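Local coordinates for protein adhesin LabA (Helicobacter pylori, PDB 6GMM) that probably helps the bacterium attach to the gastric mucosa by binding LacdiNAc-containing glycans as a lectin-like adhesin, at residues H99-N104 against K133-Y138; I140-F145 against W347-A352; L162-N167 against E180-K185. All coordinates share one frame; numbering follows the deposited sequence.

Contact 1: residues H99-N104 against K133-Y138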
loop_
_atom_site.group_PDB
_atom_site.type_symbol
_atom_site.label_atom_id
_atom_site.label_comp_id
_atom_site.label_asym_id
_atom_site.label_seq_id
_atom_site.Cartn_x
_atom_site.Cartn_y
_atom_site.Cartn_z
ATOM N N HIS A 99 23.187 -0.659 24.098
ATOM C CA HIS A 99 24.064 -1.453 23.248
ATOM C C HIS A 99 23.408 -1.696 21.897
ATOM O O HIS A 99 22.181 -1.574 21.765
ATOM C CB HIS A 99 24.333 -2.786 23.919
ATOM C CG HIS A 99 25.252 -2.652 25.079
ATOM N ND1 HIS A 99 24.781 -2.320 26.337
ATOM C CD2 HIS A 99 26.601 -2.695 25.110
ATOM C CE1 HIS A 99 25.851 -2.214 27.100
ATOM N NE2 HIS A 99 26.971 -2.425 26.403
ATOM N N ASN A 100 24.227 -2.114 20.907
ATOM C CA ASN A 100 23.809 -2.462 19.552
ATOM C C ASN A 100 23.112 -1.323 18.841
ATOM O O ASN A 100 22.388 -1.567 17.893
ATOM C CB ASN A 100 22.961 -3.749 19.537
ATOM C CG ASN A 100 23.546 -4.846 20.377
ATOM O OD1 ASN A 100 24.703 -5.258 20.190
ATOM N ND2 ASN A 100 22.764 -5.328 21.331
ATOM N N THR A 101 23.369 -0.077 19.251
ATOM C CA THR A 101 22.771 1.070 18.583
ATOM C C THR A 101 23.367 1.255 17.155
ATOM O O THR A 101 24.376 0.610 16.822
ATOM C CB THR A 101 22.911 2.351 19.442
ATOM O OG1 THR A 101 24.285 2.737 19.530
ATOM C CG2 THR A 101 22.266 2.212 20.816
ATOM N N PRO A 102 22.758 2.121 16.297
ATOM C CA PRO A 102 23.340 2.324 14.963
ATOM C C PRO A 102 24.794 2.771 15.037
ATOM O O PRO A 102 25.139 3.628 15.835
ATOM C CB PRO A 102 22.480 3.442 14.356
ATOM C CG PRO A 102 21.226 3.459 15.145
ATOM C CD PRO A 102 21.546 2.958 16.503
ATOM N N SER A 103 25.642 2.159 14.221
ATOM C CA SER A 103 27.051 2.500 14.071
ATOM C C SER A 103 27.216 4.036 13.922
ATOM O O SER A 103 26.512 4.670 13.106
ATOM C CB SER A 103 27.597 1.833 12.812
ATOM O OG SER A 103 28.000 0.496 13.053
ATOM N N ASN A 104 28.124 4.626 14.712
ATOM C CA ASN A 104 28.387 6.060 14.620
ATOM C C ASN A 104 29.475 6.324 13.573
ATOM O O ASN A 104 29.880 5.382 12.880
ATOM C CB ASN A 104 28.653 6.701 16.001
ATOM C CG ASN A 104 29.908 6.255 16.722
ATOM O OD1 ASN A 104 30.947 5.984 16.123
ATOM N ND2 ASN A 104 29.862 6.265 18.046
ATOM N N LYS A 133 12.898 4.822 24.110
ATOM C CA LYS A 133 11.674 4.605 23.318
ATOM C C LYS A 133 12.012 4.252 21.862
ATOM O O LYS A 133 11.576 3.202 21.362
ATOM C CB LYS A 133 10.803 5.879 23.353
ATOM C CG LYS A 133 9.325 5.645 23.130
ATOM C CD LYS A 133 8.504 6.941 23.218
ATOM C CE LYS A 133 7.988 7.232 24.610
ATOM N NZ LYS A 133 7.425 8.608 24.720
ATOM N N ILE A 134 12.766 5.135 21.186
ATOM C CA ILE A 134 13.210 4.955 19.798
ATOM C C ILE A 134 14.087 3.677 19.713
ATOM O O ILE A 134 13.849 2.835 18.855
ATOM C CB ILE A 134 13.981 6.197 19.285
ATOM C CG1 ILE A 134 13.101 7.459 19.290
ATOM C CG2 ILE A 134 14.612 5.916 17.914
ATOM C CD1 ILE A 134 13.794 8.790 18.915
ATOM N N ASN A 135 15.064 3.532 20.613
ATOM C CA ASN A 135 15.945 2.351 20.637
ATOM C C ASN A 135 15.192 1.020 20.728
ATOM O O ASN A 135 15.588 0.070 20.044
ATOM C CB ASN A 135 16.983 2.405 21.755
ATOM C CG ASN A 135 17.945 1.234 21.695
ATOM O OD1 ASN A 135 18.709 1.087 20.716
ATOM N ND2 ASN A 135 17.818 0.304 22.675
ATOM N N LYS A 136 14.147 0.944 21.610
ATOM C CA LYS A 136 13.390 -0.288 21.844
ATOM C C LYS A 136 12.724 -0.674 20.552
ATOM O O LYS A 136 12.827 -1.822 20.126
ATOM C CB LYS A 136 12.366 -0.118 22.987
ATOM C CG LYS A 136 11.578 -1.383 23.326
ATOM C CD LYS A 136 10.805 -1.210 24.624
ATOM C CE LYS A 136 9.926 -2.397 24.933
ATOM N NZ LYS A 136 9.419 -2.355 26.330
ATOM N N ALA A 137 12.080 0.308 19.906
ATOM C CA ALA A 137 11.412 0.143 18.630
ATOM C C ALA A 137 12.416 -0.364 17.574
ATOM O O ALA A 137 12.145 -1.371 16.924
ATOM C CB ALA A 137 10.798 1.456 18.194
ATOM N N TYR A 138 13.587 0.293 17.460
ATOM C CA TYR A 138 14.641 -0.076 16.513
ATOM C C TYR A 138 15.120 -1.526 16.738
ATOM O O TYR A 138 15.280 -2.282 15.779
ATOM C CB TYR A 138 15.812 0.925 16.623
ATOM C CG TYR A 138 17.046 0.552 15.828
ATOM C CD1 TYR A 138 17.160 0.880 14.482
ATOM C CD2 TYR A 138 18.120 -0.090 16.434
ATOM C CE1 TYR A 138 18.321 0.596 13.764
ATOM C CE2 TYR A 138 19.268 -0.416 15.716
ATOM C CZ TYR A 138 19.371 -0.053 14.387
ATOM O OH TYR A 138 20.510 -0.360 13.694
HETATM O O HOH W 1 19.745 -1.876 22.918
HETATM O O HOH W 2 22.022 -2.310 14.724
#

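Contact 2: residues I140-F145 against W347-A352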
loop_
_atom_site.group_PDB
_atom_site.type_symbol
_atom_site.label_atom_id
_atom_site.label_comp_id
_atom_site.label_asym_id
_atom_site.label_seq_id
_atom_site.Cartn_x
_atom_site.Cartn_y
_atom_site.Cartn_z
ATOM N N ILE A 140 13.493 -4.041 18.117
ATOM C CA ILE A 140 12.449 -5.011 17.726
ATOM C C ILE A 140 12.473 -5.231 16.217
ATOM O O ILE A 140 12.395 -6.377 15.763
ATOM C CB ILE A 140 11.031 -4.671 18.278
ATOM C CG1 ILE A 140 11.009 -4.828 19.827
ATOM C CG2 ILE A 140 9.987 -5.582 17.640
ATOM C CD1 ILE A 140 9.770 -4.199 20.635
ATOM N N ILE A 141 12.569 -4.129 15.440
ATOM C CA ILE A 141 12.652 -4.186 13.985
ATOM C C ILE A 141 13.851 -5.022 13.569
ATOM O O ILE A 141 13.693 -5.946 12.780
ATOM C CB ILE A 141 12.675 -2.777 13.334
ATOM C CG1 ILE A 141 11.335 -2.043 13.601
ATOM C CG2 ILE A 141 12.956 -2.896 11.815
ATOM C CD1 ILE A 141 11.279 -0.596 13.210
ATOM N N GLN A 142 15.040 -4.715 14.121
ATOM C CA GLN A 142 16.270 -5.431 13.802
ATOM C C GLN A 142 16.185 -6.914 14.145
ATOM O O GLN A 142 16.556 -7.725 13.301
ATOM C CB GLN A 142 17.494 -4.749 14.441
ATOM C CG GLN A 142 17.958 -3.544 13.624
ATOM C CD GLN A 142 18.629 -3.877 12.296
ATOM O OE1 GLN A 142 18.676 -5.016 11.811
ATOM N NE2 GLN A 142 19.182 -2.872 11.678
ATOM N N LYS A 143 15.642 -7.288 15.346
ATOM C CA LYS A 143 15.491 -8.716 15.714
ATOM C C LYS A 143 14.450 -9.416 14.854
ATOM O O LYS A 143 14.606 -10.600 14.553
ATOM C CB LYS A 143 15.205 -8.929 17.218
ATOM C CG LYS A 143 16.256 -8.324 18.169
ATOM C CD LYS A 143 17.590 -9.081 18.223
ATOM C CE LYS A 143 18.616 -8.413 19.123
ATOM N NZ LYS A 143 19.104 -7.106 18.587
ATOM N N ALA A 144 13.399 -8.697 14.427
ATOM C CA ALA A 144 12.372 -9.316 13.582
ATOM C C ALA A 144 12.903 -9.715 12.211
ATOM O O ALA A 144 12.434 -10.714 11.646
ATOM C CB ALA A 144 11.202 -8.389 13.423
ATOM N N PHE A 145 13.855 -8.937 11.662
ATOM C CA PHE A 145 14.452 -9.231 10.355
ATOM C C PHE A 145 15.428 -10.390 10.478
ATOM O O PHE A 145 15.629 -11.106 9.515
ATOM C CB PHE A 145 15.203 -8.001 9.807
ATOM C CG PHE A 145 14.382 -7.082 8.938
ATOM C CD1 PHE A 145 13.532 -6.136 9.504
ATOM C CD2 PHE A 145 14.519 -7.101 7.554
ATOM C CE1 PHE A 145 12.825 -5.238 8.700
ATOM C CE2 PHE A 145 13.842 -6.178 6.762
ATOM C CZ PHE A 145 12.972 -5.278 7.336
ATOM N N TRP A 347 21.805 -7.355 11.796
ATOM C CA TRP A 347 22.082 -6.186 10.951
ATOM C C TRP A 347 21.341 -6.281 9.622
ATOM O O TRP A 347 21.775 -5.709 8.620
ATOM C CB TRP A 347 23.590 -6.035 10.665
ATOM C CG TRP A 347 24.473 -5.925 11.853
ATOM C CD1 TRP A 347 24.339 -5.068 12.904
ATOM C CD2 TRP A 347 25.709 -6.613 12.048
ATOM N NE1 TRP A 347 25.409 -5.201 13.760
ATOM C CE2 TRP A 347 26.261 -6.150 13.264
ATOM C CE3 TRP A 347 26.415 -7.569 11.303
ATOM C CZ2 TRP A 347 27.478 -6.620 13.760
ATOM C CZ3 TRP A 347 27.620 -8.038 11.799
ATOM C CH2 TRP A 347 28.137 -7.569 13.016
ATOM N N GLY A 348 20.242 -7.011 9.635
ATOM C CA GLY A 348 19.399 -7.266 8.474
ATOM C C GLY A 348 18.570 -6.104 7.976
ATOM O O GLY A 348 18.221 -6.089 6.803
ATOM N N ALA A 349 18.246 -5.130 8.835
ATOM C CA ALA A 349 17.374 -4.014 8.454
ATOM C C ALA A 349 18.048 -2.663 8.303
ATOM O O ALA A 349 19.075 -2.409 8.923
ATOM C CB ALA A 349 16.236 -3.893 9.460
ATOM N N GLY A 350 17.418 -1.779 7.535
ATOM C CA GLY A 350 17.880 -0.404 7.403
ATOM C C GLY A 350 18.434 0.086 6.086
ATOM O O GLY A 350 18.174 -0.481 5.015
ATOM N N CYS A 351 19.214 1.182 6.193
ATOM C CA CYS A 351 19.808 1.977 5.114
ATOM C C CYS A 351 20.639 1.173 4.117
ATOM O O CYS A 351 20.776 1.609 2.973
ATOM C CB CYS A 351 20.599 3.142 5.697
ATOM S SG CYS A 351 21.605 2.691 7.135
ATOM N N ALA A 352 21.138 -0.014 4.512
ATOM C CA ALA A 352 21.916 -0.887 3.623
ATOM C C ALA A 352 21.032 -1.532 2.543
ATOM O O ALA A 352 21.528 -1.906 1.469
ATOM C CB ALA A 352 22.561 -1.985 4.440
HETATM O O HOH W 3 18.494 -7.782 11.556
#

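Contact 3: residues L162-N167 against E180-K185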
loop_
_atom_site.group_PDB
_atom_site.type_symbol
_atom_site.label_atom_id
_atom_site.label_comp_id
_atom_site.label_asym_id
_atom_site.label_seq_id
_atom_site.Cartn_x
_atom_site.Cartn_y
_atom_site.Cartn_z
ATOM N N LEU A 162 8.163 -13.311 18.828
ATOM C CA LEU A 162 9.460 -12.650 18.831
ATOM C C LEU A 162 9.858 -12.467 20.306
ATOM O O LEU A 162 9.142 -11.800 21.066
ATOM C CB LEU A 162 9.425 -11.301 18.086
ATOM C CG LEU A 162 10.792 -10.645 17.838
ATOM C CD1 LEU A 162 11.616 -11.414 16.797
ATOM C CD2 LEU A 162 10.628 -9.217 17.399
ATOM N N LYS A 163 10.956 -13.123 20.720
ATOM C CA LYS A 163 11.413 -13.088 22.112
ATOM C C LYS A 163 12.934 -12.911 22.252
ATOM O O LYS A 163 13.708 -13.768 21.814
ATOM C CB LYS A 163 10.921 -14.340 22.864
ATOM C CG LYS A 163 10.892 -14.187 24.378
ATOM C CD LYS A 163 10.395 -15.453 25.076
ATOM C CE LYS A 163 11.460 -16.509 25.272
ATOM N NZ LYS A 163 10.907 -17.733 25.915
ATOM N N PHE A 164 13.348 -11.805 22.887
ATOM C CA PHE A 164 14.755 -11.460 23.119
ATOM C C PHE A 164 14.890 -10.477 24.278
ATOM O O PHE A 164 13.952 -9.741 24.587
ATOM C CB PHE A 164 15.423 -10.882 21.847
ATOM C CG PHE A 164 14.878 -9.537 21.416
ATOM C CD1 PHE A 164 13.692 -9.445 20.700
ATOM C CD2 PHE A 164 15.550 -8.361 21.730
ATOM C CE1 PHE A 164 13.174 -8.201 20.336
ATOM C CE2 PHE A 164 15.035 -7.116 21.353
ATOM C CZ PHE A 164 13.858 -7.045 20.650
ATOM N N THR A 165 16.088 -10.428 24.864
ATOM C CA THR A 165 16.462 -9.525 25.957
ATOM C C THR A 165 17.236 -8.341 25.388
ATOM O O THR A 165 18.169 -8.520 24.595
ATOM C CB THR A 165 17.267 -10.292 27.010
ATOM O OG1 THR A 165 16.452 -11.333 27.539
ATOM C CG2 THR A 165 17.747 -9.409 28.155
ATOM N N ILE A 166 16.815 -7.133 25.770
ATOM C CA ILE A 166 17.470 -5.877 25.420
ATOM C C ILE A 166 18.557 -5.634 26.499
ATOM O O ILE A 166 18.324 -6.004 27.655
ATOM C CB ILE A 166 16.399 -4.752 25.369
ATOM C CG1 ILE A 166 16.737 -3.703 24.320
ATOM C CG2 ILE A 166 16.112 -4.112 26.739
ATOM C CD1 ILE A 166 15.537 -3.051 23.742
ATOM N N ASN A 167 19.739 -5.071 26.117
ATOM C CA ASN A 167 20.885 -4.715 26.996
ATOM C C ASN A 167 21.087 -5.606 28.239
ATOM O O ASN A 167 21.760 -6.634 28.186
ATOM C CB ASN A 167 20.783 -3.245 27.444
ATOM C CG ASN A 167 20.581 -2.242 26.326
ATOM O OD1 ASN A 167 21.287 -2.249 25.314
ATOM N ND2 ASN A 167 19.630 -1.333 26.497
ATOM N N GLU A 180 15.753 -5.534 29.767
ATOM C CA GLU A 180 14.423 -6.140 29.823
ATOM C C GLU A 180 14.197 -7.192 28.733
ATOM O O GLU A 180 14.789 -7.111 27.651
ATOM C CB GLU A 180 13.284 -5.080 29.829
ATOM C CG GLU A 180 13.032 -4.351 28.519
ATOM C CD GLU A 180 11.708 -3.608 28.423
ATOM O OE1 GLU A 180 10.645 -4.264 28.528
ATOM O OE2 GLU A 180 11.737 -2.377 28.188
ATOM N N GLU A 181 13.326 -8.169 29.026
ATOM C CA GLU A 181 12.997 -9.227 28.089
ATOM C C GLU A 181 11.693 -8.876 27.345
ATOM O O GLU A 181 10.631 -8.691 27.962
ATOM C CB GLU A 181 12.930 -10.597 28.797
ATOM C CG GLU A 181 12.652 -11.760 27.848
ATOM C CD GLU A 181 11.728 -12.856 28.354
ATOM O OE1 GLU A 181 10.689 -12.536 28.981
ATOM O OE2 GLU A 181 12.019 -14.040 28.067
ATOM N N ILE A 182 11.798 -8.766 26.011
ATOM C CA ILE A 182 10.670 -8.447 25.142
ATOM C C ILE A 182 9.995 -9.719 24.665
ATOM O O ILE A 182 10.660 -10.642 24.182
ATOM C CB ILE A 182 11.113 -7.537 23.970
ATOM C CG1 ILE A 182 11.639 -6.182 24.487
ATOM C CG2 ILE A 182 10.013 -7.335 22.936
ATOM C CD1 ILE A 182 13.014 -5.958 24.145
ATOM N N VAL A 183 8.669 -9.777 24.852
ATOM C CA VAL A 183 7.818 -10.871 24.375
ATOM C C VAL A 183 6.730 -10.219 23.551
ATOM O O VAL A 183 5.888 -9.509 24.102
ATOM C CB VAL A 183 7.252 -11.794 25.482
ATOM C CG1 VAL A 183 6.606 -13.020 24.861
ATOM C CG2 VAL A 183 8.340 -12.211 26.472
ATOM N N THR A 184 6.812 -10.376 22.218
ATOM C CA THR A 184 5.856 -9.815 21.250
ATOM C C THR A 184 5.717 -10.736 20.023
ATOM O O THR A 184 6.185 -11.881 20.071
ATOM C CB THR A 184 6.217 -8.342 20.901
ATOM O OG1 THR A 184 5.133 -7.780 20.154
ATOM C CG2 THR A 184 7.529 -8.212 20.117
ATOM N N LYS A 185 5.023 -10.267 18.951
ATOM C CA LYS A 185 4.837 -11.048 17.724
ATOM C C LYS A 185 5.699 -10.482 16.589
ATOM O O LYS A 185 5.880 -9.256 16.481
ATOM C CB LYS A 185 3.347 -11.120 17.285
ATOM C CG LYS A 185 2.337 -11.683 18.299
ATOM C CD LYS A 185 2.473 -13.182 18.533
ATOM C CE LYS A 185 1.502 -13.681 19.573
ATOM N NZ LYS A 185 1.880 -15.035 20.069
#

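Contact 1: residues H99-N104 against K133-Y138
With CG anti to the backbone N in both (chi1 172° and -176°), Tyr138 and Asn135 project from one side of their helix and meet the loop 99-104, Tyr138 touching Pro102 and Asn135 touching Thr101. The proline lies over one face of the phenol ring, towards its rim, its CG 4.0 Å from Tyr138 CZ. Asn100 O approaches the same ring at the edge, near its plane. One helical turn before Tyr138, Asn135 OD1 lies 3.7 Å from the methyl CG2 of Thr101, the two side chains crossing at about a right angle.

No direct hydrogen bond joins the segments; two waters do that work. One gives a proton to His99 O at 2.7 Å and takes one from Asn135 ND2 at 2.9 Å. The other donates to Asn100 O and lies 2.7 Å from Tyr138 OH. The amide oxygen of Asn135 is taken by Gln139 NE2 and the phenol by Gln74 NE2, so both polar ends have a protein partner as well as water. The loop, which follows strand 96-98, is thus packed against helix 128-145, while Pro102 also touches Trp73 and Gln74 of helix 57-76, and helix 188-205 packs against Ile134 and Ala137.

Contact 2: residues I140-F145 against W347-A352
Gln142 and Phe145, one turn apart on the last turns of helix 128-145, engage Ala349 twice, the amide along its backbone and the ring against its methyl; the contact joins the end of this helix to the disulfide-bonded loop before helix 354-366 in a largely helical exodomain. The methyl of Ala349 lies over one face of the Phe145 ring as a CH-pi contact, its CB 3.7 Å from the ring centroid and 17° off the normal. Ile141 CG2 adds a looser apolar touch to the same methyl.

The carboxamide of Gln142 uses both ends. Its chain bends at chi2 (-72°), which turns the amide back to the loop: OE1 accepts from Ala349 N at 3.0 Å, the donor standing above the carbonyl plane, and NE2 gives a weak bond to Ala349 O. Gln74 NE2 of helix 57-76 also bonds Ala349 O, so that oxygen is gripped from two helices. Two residues on, Cys351 is tied by its disulfide to Cys326. Gly348 O is bonded by Arg335 NE and meets the Phe145 ring obliquely.

A water bridges the helix and the loop, accepting from Gly348 N at 2.7 Å and lying 2.6 Å from Gln142 O and 2.8 Å from Gln142 OE1.

Contact 3: residues L162-N167 against E180-K185
Phe164 and Ile182 face each other as an antiparallel hydrogen-bonded pair, and their side chains lie side by side, pointing the same way. The phenylalanine adopts the hindered rotamer with CG between its own N and carbonyl carbon (chi1 67°), which swings the ring across to the partner strand: Ile182 CB stands over one face, towards the rim, and Ile182 CD1 is 3.6 Å from Phe164 CE2. That same CD1 meets Ile166 CB at 3.8 Å, so the isoleucine tip touches both the ring and Ile166. Leu162 and Thr184 share this face of the ribbon, which is turned to Ile140 of helix 128-145.

Lys163, Thr165, Glu181 and Val183 are on the other face and are exposed. Lys163 lies alongside Val183, its CG 3.8 Å from Val183 CG2. A bend at chi3 (83°) leaves Lys163 NZ 4.4 Å from Glu181 OE2, too long for a salt bridge. Thr165 OG1 rests on the aliphatic part of Glu181.

The ladder pairs Leu162 with Thr184 and Phe164 with Ile182 by two bonds each, Leu162 N to Thr184 O measuring 2.7 Å and Phe164 N to Ile182 O 3.2 Å. Beyond the strands, Ile166 N hydrogen-bonds to Glu180 O at 2.8 Å, while the Glu180 carboxylate forms a salt bridge with Lys136. Strands 161-165 and 181-185 thus make a beta hairpin with a long connection, one face laid on helix 128-145.

In the fold
After three N-terminal helices, the last of them 57-76, the chain reaches the loop 99-104. Contact 1 closes the shortish loop from there to helix 128-145, and that helix runs straight on into contact 2. Contact 2 spans about two hundred residues, bringing the loop before helix 354-366 back to the helix end. Contact 3 lies wholly within that long excursion and is the shortest closure, its twelve intervening residues not modelled; contacts 1 and 2 follow in series without crossing. Contacts 1 and 2 supply the helix on which the strands of contact 3 lie. A hydrogen bond from His99 N to Asn167 OD1 also ties the loop 99-104 directly to the residues just after the first strand of contact 3.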